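D-alanyl transferase DltD (Enterococcus faecium TX0133A04, PDB 6PFX) probably takes part in the D-alanylation of lipoteichoic acid in the Gram-positive cell wall, as a membrane-associated SGNH-hydrolase-like protein. Local coordinates at residues 256-261 / 301-306. Numbering follows the deposited sequence.
Sequences ELKQSQ and SDYTGL
The backbone amides of Gln259 and Gln261 bind two successive carbonyls at the end of helix 298-304. Gln259 N donates to Tyr303 O at 3.0 Å, nearly straight (170°) and on a lone pair. Gln261 N donates to Thr304 O at 2.8 Å, with the donor tilted out of the carbonyl plane.

One side-chain bond crosses the contact. Thr304 OG1 donates to Gln261 OE1 at 2.8 Å and comes from above the amide plane, not along a lone pair. The Gln261 chain is extended beyond CG (chi2 176°), which carries its amide over Thr304 CB. Thr304 OG1 also accepts from Leu306 N at 3.3 Å.

Lys258 lies over one face of the Tyr303 ring, its CA offset toward the rim and its CB 3.6 Å from Tyr303 CZ. The two side chains cross at about a right angle. With CG of Tyr303 anti to the backbone N (chi1 -176°), the ring extends beneath Lys258, and its hydroxyl bonds to Glu254 O.

A water accepts from Lys258 NZ and lies 2.7 Å from Tyr303 O, to which it can donate, though other acceptors compete for its protons.

Leu257 O receives both Ser260 N and Ser260 OG from the same face.

The arrangement is a type II beta turn, Leu257 to Ser260, docked on a helix C-terminus. There Gly305 leaves the helix with positive phi and Thr304 forms an ST turn. It is surface packing between the loop after helix 254-257 and the end of helix 298-304, the helix that follows strand 288-293 of the central parallel sheet.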
loop_
_atom_site.group_PDB
_atom_site.type_symbol
_atom_site.label_atom_id
_atom_site.label_comp_id
_atom_site.label_asym_id
_atom_site.label_seq_id
_atom_site.Cartn_x
_atom_site.Cartn_y
_atom_site.Cartn_z
ATOM N N GLU A 256 -21.671 -21.254 -2.787
ATOM C CA GLU A 256 -20.499 -21.682 -3.533
ATOM C C GLU A 256 -19.202 -21.235 -2.883
ATOM O O GLU A 256 -18.150 -21.823 -3.151
ATOM C CB GLU A 256 -20.594 -21.098 -4.945
ATOM C CG GLU A 256 -21.727 -21.673 -5.808
ATOM C CD GLU A 256 -23.135 -21.224 -5.397
ATOM O OE1 GLU A 256 -23.285 -20.156 -4.761
ATOM O OE2 GLU A 256 -24.104 -21.951 -5.717
ATOM N N LEU A 257 -19.250 -20.219 -2.030
ATOM C CA LEU A 257 -18.034 -19.723 -1.400
ATOM C C LEU A 257 -17.594 -20.596 -0.237
ATOM O O LEU A 257 -16.452 -20.475 0.213
ATOM C CB LEU A 257 -18.237 -18.268 -0.973
ATOM C CG LEU A 257 -18.394 -17.292 -2.139
ATOM C CD1 LEU A 257 -18.862 -15.925 -1.699
ATOM C CD2 LEU A 257 -17.061 -17.160 -2.873
ATOM N N LYS A 258 -18.446 -21.492 0.245
ATOM C CA LYS A 258 -18.042 -22.357 1.342
ATOM C C LYS A 258 -16.873 -23.237 0.915
ATOM O O LYS A 258 -16.932 -23.918 -0.115
ATOM C CB LYS A 258 -19.209 -23.225 1.797
ATOM C CG LYS A 258 -18.896 -23.994 3.057
ATOM C CD LYS A 258 -20.041 -24.956 3.439
ATOM C CE LYS A 258 -19.709 -25.707 4.714
ATOM N NZ LYS A 258 -19.814 -24.791 5.871
ATOM N N GLN A 259 -15.815 -23.230 1.723
ATOM C CA GLN A 259 -14.587 -23.995 1.505
ATOM C C GLN A 259 -13.844 -23.606 0.228
ATOM O O GLN A 259 -12.905 -24.308 -0.176
ATOM C CB GLN A 259 -14.810 -25.517 1.556
ATOM C CG GLN A 259 -15.056 -26.062 2.944
ATOM C CD GLN A 259 -13.853 -25.909 3.868
ATOM O OE1 GLN A 259 -13.885 -25.127 4.817
ATOM N NE2 GLN A 259 -12.794 -26.663 3.598
ATOM N N SER A 260 -14.218 -22.489 -0.407
ATOM C CA SER A 260 -13.648 -22.131 -1.701
ATOM C C SER A 260 -12.191 -21.708 -1.607
ATOM O O SER A 260 -11.504 -21.693 -2.633
ATOM C CB SER A 260 -14.455 -21.008 -2.353
ATOM O OG SER A 260 -14.468 -19.855 -1.529
ATOM N N GLN A 261 -11.709 -21.373 -0.409
ATOM C CA GLN A 261 -10.354 -20.870 -0.201
ATOM C C GLN A 261 -9.490 -21.844 0.588
ATOM O O GLN A 261 -8.422 -21.465 1.072
ATOM C CB GLN A 261 -10.432 -19.509 0.500
ATOM C CG GLN A 261 -11.307 -18.534 -0.275
ATOM C CD GLN A 261 -11.516 -17.177 0.402
ATOM O OE1 GLN A 261 -11.103 -16.947 1.535
ATOM N NE2 GLN A 261 -12.185 -16.277 -0.308
ATOM N N SER A 301 -13.069 -16.545 7.272
ATOM C CA SER A 301 -12.131 -17.617 6.944
ATOM C C SER A 301 -12.636 -18.965 7.450
ATOM O O SER A 301 -12.359 -19.999 6.832
ATOM C CB SER A 301 -10.731 -17.300 7.483
ATOM O OG SER A 301 -10.724 -17.141 8.890
ATOM N N ASP A 302 -13.371 -18.983 8.567
ATOM C CA ASP A 302 -13.996 -20.227 9.000
ATOM C C ASP A 302 -14.894 -20.782 7.899
ATOM O O ASP A 302 -14.929 -21.993 7.652
ATOM C CB ASP A 302 -14.840 -19.986 10.252
ATOM C CG ASP A 302 -14.025 -19.894 11.536
ATOM O OD1 ASP A 302 -12.805 -20.173 11.559
ATOM O OD2 ASP A 302 -14.644 -19.524 12.554
ATOM N N TYR A 303 -15.626 -19.897 7.223
ATOM C CA TYR A 303 -16.551 -20.326 6.185
ATOM C C TYR A 303 -15.834 -20.717 4.898
ATOM O O TYR A 303 -16.140 -21.759 4.306
ATOM C CB TYR A 303 -17.558 -19.213 5.902
ATOM C CG TYR A 303 -18.625 -19.578 4.913
ATOM C CD1 TYR A 303 -19.539 -20.570 5.201
ATOM C CD2 TYR A 303 -18.744 -18.916 3.706
ATOM C CE1 TYR A 303 -20.515 -20.906 4.321
ATOM C CE2 TYR A 303 -19.734 -19.249 2.805
ATOM C CZ TYR A 303 -20.621 -20.250 3.128
ATOM O OH TYR A 303 -21.628 -20.626 2.270
ATOM N N THR A 304 -14.879 -19.899 4.444
ATOM C CA THR A 304 -14.238 -20.171 3.168
ATOM C C THR A 304 -13.132 -21.213 3.277
ATOM O O THR A 304 -12.675 -21.721 2.249
ATOM C CB THR A 304 -13.579 -18.914 2.583
ATOM O OG1 THR A 304 -12.485 -18.534 3.431
ATOM C CG2 THR A 304 -14.553 -17.761 2.444
ATOM N N GLY A 305 -12.663 -21.502 4.492
ATOM C CA GLY A 305 -11.570 -22.422 4.707
ATOM C C GLY A 305 -10.186 -21.827 4.578
ATOM O O GLY A 305 -9.200 -22.561 4.714
ATOM N N LEU A 306 -10.074 -20.536 4.293
ATOM C CA LEU A 306 -8.769 -19.892 4.266
ATOM C C LEU A 306 -8.060 -20.140 5.587
ATOM O O LEU A 306 -8.628 -19.913 6.661
ATOM C CB LEU A 306 -8.955 -18.394 4.063
ATOM C CG LEU A 306 -7.656 -17.607 3.848
ATOM C CD1 LEU A 306 -7.140 -17.855 2.421
ATOM C CD2 LEU A 306 -7.874 -16.134 4.134
HETATM O O HOH W 1 -16.912 -23.944 5.686
#